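MHC class I-like protein MILL2 (Mus musculus, PDB 6A97) is an MHC class I-like glycoprotein of the cell membrane that binds heparan sulfate proteoglycans on the surface of fibroblasts. Local coordinates at residues Met96-Lys104 and Phe163-Val174. Residues are numbered along the deposited sequence; the frame is centred on the assembly and turned at random.
Sequences MMAEVINQK and FWKTHAPRADLV
Pro169 packs against the backbone carbonyl of Met96, with its CG 3.3 Å from Met96 O. Its CA also makes a CH...O contact to that oxygen. Met96 CB lies alongside the proline ring, and the extended chain carries SD to Leu173, 4.0 Å from Leu173 CB; the bend beyond the sulfur turns only CE. Val100 CG2 packs where helix 158-167 ends, 3.6 Å from His167 O and also against Ala168 CA.

Further along helix 98-104, Gln103 and Lys104 meet two aromatic rings. Gln103 OE1 sits at the edge of the Phe163 ring, 3.5 Å from CZ and in the ring plane, while the amide is turned 72° from it. Lys104 folds back at chi2 (-54°), which brings NZ within 3.6 Å of Trp164 CZ2. Its ammonium also makes a cation-pi contact with Tyr135. Glu99 CG touches the edge of the His167 ring.

The His167 ring is fixed from within its own segment. His167 ND1 donates to Phe163 O over 2.7 Å, nearly straight at 170°, and lies over the face of the Phe163 ring. Phe163 in turn sets its CD1 edge over one face of Trp164, which meets Phe140 of the sheet edge-to-face.

Two waters bridge the segments. One links Met96 O, Val100 N and His167 O; the other joins Met96 O to Arg170 N.

The contact joins the alpha-1 and alpha-2 helical regions at one end of the MHC class I-like platform, where both helices are broken. Its direct contacts are mainly apolar and aromatic, and water takes up several of the backbone polar groups at the breaks.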
loop_
_atom_site.group_PDB
_atom_site.type_symbol
_atom_site.label_atom_id
_atom_site.label_comp_id
_atom_site.label_asym_id
_atom_site.label_seq_id
_atom_site.Cartn_x
_atom_site.Cartn_y
_atom_site.Cartn_z
ATOM N N MET A 96 -1.697 37.508 -16.492
ATOM C CA MET A 96 -2.884 36.748 -16.864
ATOM C C MET A 96 -3.975 36.810 -15.799
ATOM O O MET A 96 -5.165 36.831 -16.119
ATOM C CB MET A 96 -2.513 35.292 -17.147
ATOM C CG MET A 96 -1.982 35.075 -18.548
ATOM S SD MET A 96 -1.689 33.341 -18.923
ATOM C CE MET A 96 -0.091 33.091 -18.153
ATOM N N MET A 97 -3.565 36.854 -14.535
ATOM C CA MET A 97 -4.512 36.803 -13.424
ATOM C C MET A 97 -4.797 38.176 -12.830
ATOM O O MET A 97 -5.427 38.284 -11.776
ATOM C CB MET A 97 -3.990 35.859 -12.336
ATOM C CG MET A 97 -4.207 34.386 -12.670
ATOM S SD MET A 97 -3.755 33.258 -11.342
ATOM C CE MET A 97 -1.970 33.351 -11.419
ATOM N N ALA A 98 -4.343 39.217 -13.521
ATOM C CA ALA A 98 -4.442 40.587 -13.027
ATOM C C ALA A 98 -5.883 41.015 -12.751
ATOM O O ALA A 98 -6.165 41.646 -11.732
ATOM C CB ALA A 98 -3.792 41.554 -14.023
ATOM N N GLU A 99 -6.795 40.676 -13.656
ATOM C CA GLU A 99 -8.171 41.135 -13.517
ATOM C C GLU A 99 -8.898 40.389 -12.401
ATOM O O GLU A 99 -9.680 40.985 -11.664
ATOM C CB GLU A 99 -8.923 40.995 -14.841
ATOM C CG GLU A 99 -9.798 42.200 -15.171
ATOM C CD GLU A 99 -8.997 43.407 -15.654
ATOM O OE1 GLU A 99 -7.747 43.351 -15.654
ATOM O OE2 GLU A 99 -9.622 44.422 -16.025
ATOM N N VAL A 100 -8.626 39.095 -12.259
ATOM C CA VAL A 100 -9.188 38.338 -11.141
ATOM C C VAL A 100 -8.682 38.916 -9.822
ATOM O O VAL A 100 -9.453 39.123 -8.883
ATOM C CB VAL A 100 -8.842 36.837 -11.222
ATOM C CG1 VAL A 100 -9.161 36.144 -9.904
ATOM C CG2 VAL A 100 -9.604 36.179 -12.369
ATOM N N ILE A 101 -7.385 39.199 -9.764
ATOM C CA ILE A 101 -6.790 39.799 -8.576
ATOM C C ILE A 101 -7.409 41.161 -8.249
ATOM O O ILE A 101 -7.731 41.443 -7.092
ATOM C CB ILE A 101 -5.262 39.955 -8.736
ATOM C CG1 ILE A 101 -4.580 38.584 -8.673
ATOM C CG2 ILE A 101 -4.701 40.870 -7.663
ATOM C CD1 ILE A 101 -3.093 38.622 -8.946
ATOM N N ASN A 102 -7.578 42.004 -9.264
ATOM C CA ASN A 102 -8.184 43.320 -9.063
ATOM C C ASN A 102 -9.605 43.230 -8.503
ATOM O O ASN A 102 -9.969 43.959 -7.584
ATOM C CB ASN A 102 -8.189 44.108 -10.369
ATOM C CG ASN A 102 -6.827 44.694 -10.696
ATOM O OD1 ASN A 102 -6.093 45.113 -9.802
ATOM N ND2 ASN A 102 -6.481 44.721 -11.979
ATOM N N GLN A 103 -10.402 42.315 -9.048
ATOM C CA GLN A 103 -11.798 42.170 -8.640
ATOM C C GLN A 103 -11.926 41.592 -7.236
ATOM O O GLN A 103 -12.766 42.038 -6.463
ATOM C CB GLN A 103 -12.568 41.296 -9.640
ATOM C CG GLN A 103 -12.679 41.889 -11.041
ATOM C CD GLN A 103 -13.370 43.254 -11.056
ATOM O OE1 GLN A 103 -14.377 43.470 -10.372
ATOM N NE2 GLN A 103 -12.816 44.186 -11.833
ATOM N N LYS A 104 -11.083 40.617 -6.904
ATOM C CA LYS A 104 -11.103 40.031 -5.567
ATOM C C LYS A 104 -10.509 40.973 -4.523
ATOM O O LYS A 104 -10.852 40.904 -3.340
ATOM C CB LYS A 104 -10.355 38.695 -5.547
ATOM C CG LYS A 104 -11.121 37.550 -6.203
ATOM C CD LYS A 104 -12.517 37.404 -5.598
ATOM C CE LYS A 104 -13.197 36.125 -6.071
ATOM N NZ LYS A 104 -14.638 36.078 -5.685
ATOM N N PHE A 163 -19.751 37.077 -15.786
ATOM C CA PHE A 163 -18.773 37.995 -15.220
ATOM C C PHE A 163 -17.372 37.384 -15.158
ATOM O O PHE A 163 -16.406 37.994 -15.620
ATOM C CB PHE A 163 -19.210 38.438 -13.821
ATOM C CG PHE A 163 -18.299 39.460 -13.188
ATOM C CD1 PHE A 163 -17.190 39.068 -12.449
ATOM C CD2 PHE A 163 -18.560 40.814 -13.324
ATOM C CE1 PHE A 163 -16.356 40.007 -11.866
ATOM C CE2 PHE A 163 -17.731 41.760 -12.744
ATOM C CZ PHE A 163 -16.629 41.357 -12.014
ATOM N N TRP A 164 -17.263 36.185 -14.588
ATOM C CA TRP A 164 -15.957 35.558 -14.401
ATOM C C TRP A 164 -15.427 34.959 -15.698
ATOM O O TRP A 164 -14.218 34.840 -15.878
ATOM C CB TRP A 164 -16.012 34.483 -13.300
ATOM C CG TRP A 164 -16.193 35.066 -11.931
ATOM C CD1 TRP A 164 -17.258 34.887 -11.099
ATOM C CD2 TRP A 164 -15.297 35.956 -11.247
ATOM N NE1 TRP A 164 -17.080 35.600 -9.938
ATOM C CE2 TRP A 164 -15.887 36.268 -10.005
ATOM C CE3 TRP A 164 -14.054 36.515 -11.564
ATOM C CZ2 TRP A 164 -15.274 37.106 -9.077
ATOM C CZ3 TRP A 164 -13.450 37.352 -10.644
ATOM C CH2 TRP A 164 -14.058 37.637 -9.413
ATOM N N LYS A 165 -16.323 34.584 -16.604
ATOM C CA LYS A 165 -15.893 34.072 -17.902
ATOM C C LYS A 165 -15.151 35.143 -18.711
ATOM O O LYS A 165 -14.361 34.820 -19.598
ATOM C CB LYS A 165 -17.087 33.546 -18.706
ATOM C CG LYS A 165 -17.544 32.145 -18.318
ATOM C CD LYS A 165 -18.678 31.677 -19.218
ATOM C CE LYS A 165 -19.248 30.334 -18.772
ATOM N NZ LYS A 165 -18.331 29.185 -19.027
ATOM N N THR A 166 -15.401 36.413 -18.401
ATOM C CA THR A 166 -14.781 37.511 -19.142
ATOM C C THR A 166 -13.586 38.133 -18.418
ATOM O O THR A 166 -12.730 38.749 -19.051
ATOM C CB THR A 166 -15.794 38.638 -19.446
ATOM O OG1 THR A 166 -16.082 39.372 -18.249
ATOM C CG2 THR A 166 -17.080 38.070 -20.025
ATOM N N HIS A 167 -13.527 37.979 -17.098
ATOM C CA HIS A 167 -12.454 38.592 -16.316
ATOM C C HIS A 167 -11.354 37.600 -15.952
ATOM O O HIS A 167 -10.316 37.986 -15.416
ATOM C CB HIS A 167 -13.016 39.234 -15.046
ATOM C CG HIS A 167 -13.854 40.446 -15.306
ATOM N ND1 HIS A 167 -15.208 40.376 -15.554
ATOM C CD2 HIS A 167 -13.528 41.759 -15.359
ATOM C CE1 HIS A 167 -15.681 41.594 -15.748
ATOM N NE2 HIS A 167 -14.683 42.452 -15.635
ATOM N N ALA A 168 -11.589 36.326 -16.240
ATOM C CA ALA A 168 -10.585 35.293 -16.018
ATOM C C ALA A 168 -9.514 35.386 -17.110
ATOM O O ALA A 168 -9.771 35.967 -18.163
ATOM C CB ALA A 168 -11.244 33.915 -16.001
ATOM N N PRO A 169 -8.309 34.829 -16.860
ATOM C CA PRO A 169 -7.203 34.873 -17.832
ATOM C C PRO A 169 -7.627 34.563 -19.270
ATOM O O PRO A 169 -8.297 33.556 -19.504
ATOM C CB PRO A 169 -6.247 33.798 -17.311
ATOM C CG PRO A 169 -6.442 33.830 -15.835
ATOM C CD PRO A 169 -7.903 34.159 -15.609
ATOM N N ARG A 170 -7.245 35.428 -20.208
ATOM C CA ARG A 170 -7.649 35.293 -21.607
ATOM C C ARG A 170 -7.311 33.915 -22.157
ATOM O O ARG A 170 -6.201 33.412 -21.970
ATOM C CB ARG A 170 -6.998 36.380 -22.466
ATOM C CG ARG A 170 -7.553 37.775 -22.214
ATOM C CD ARG A 170 -7.465 38.664 -23.450
ATOM N NE ARG A 170 -6.099 39.080 -23.761
ATOM C CZ ARG A 170 -5.381 38.589 -24.766
ATOM N NH1 ARG A 170 -5.901 37.663 -25.557
ATOM N NH2 ARG A 170 -4.146 39.025 -24.982
ATOM N N ALA A 171 -8.281 33.312 -22.835
ATOM C CA ALA A 171 -8.181 31.925 -23.279
ATOM C C ALA A 171 -6.990 31.671 -24.201
ATOM O O ALA A 171 -6.365 30.613 -24.134
ATOM C CB ALA A 171 -9.474 31.503 -23.972
ATOM N N ASP A 172 -6.676 32.629 -25.067
ATOM C CA ASP A 172 -5.572 32.429 -25.999
ATOM C C ASP A 172 -4.232 32.465 -25.261
ATOM O O ASP A 172 -3.310 31.733 -25.610
ATOM C CB ASP A 172 -5.597 33.471 -27.120
ATOM C CG ASP A 172 -5.419 34.880 -26.610
ATOM O OD1 ASP A 172 -6.124 35.267 -25.656
ATOM O OD2 ASP A 172 -4.564 35.604 -27.160
ATOM N N LEU A 173 -4.131 33.308 -24.238
ATOM C CA LEU A 173 -2.926 33.352 -23.417
ATOM C C LEU A 173 -2.781 32.069 -22.607
ATOM O O LEU A 173 -1.690 31.504 -22.511
ATOM C CB LEU A 173 -2.943 34.564 -22.483
ATOM C CG LEU A 173 -2.899 35.937 -23.153
ATOM C CD1 LEU A 173 -2.789 37.038 -22.102
ATOM C CD2 LEU A 173 -1.749 36.016 -24.159
ATOM N N VAL A 174 -3.888 31.616 -22.027
ATOM C CA VAL A 174 -3.901 30.387 -21.243
ATOM C C VAL A 174 -3.421 29.205 -22.072
ATOM O O VAL A 174 -2.558 28.436 -21.640
ATOM C CB VAL A 174 -5.317 30.077 -20.696
ATOM C CG1 VAL A 174 -5.363 28.686 -20.077
ATOM C CG2 VAL A 174 -5.745 31.136 -19.687
HETATM O O HOH W 1 -7.713 37.580 -14.484
HETATM O O HOH W 2 -5.509 37.559 -19.162
#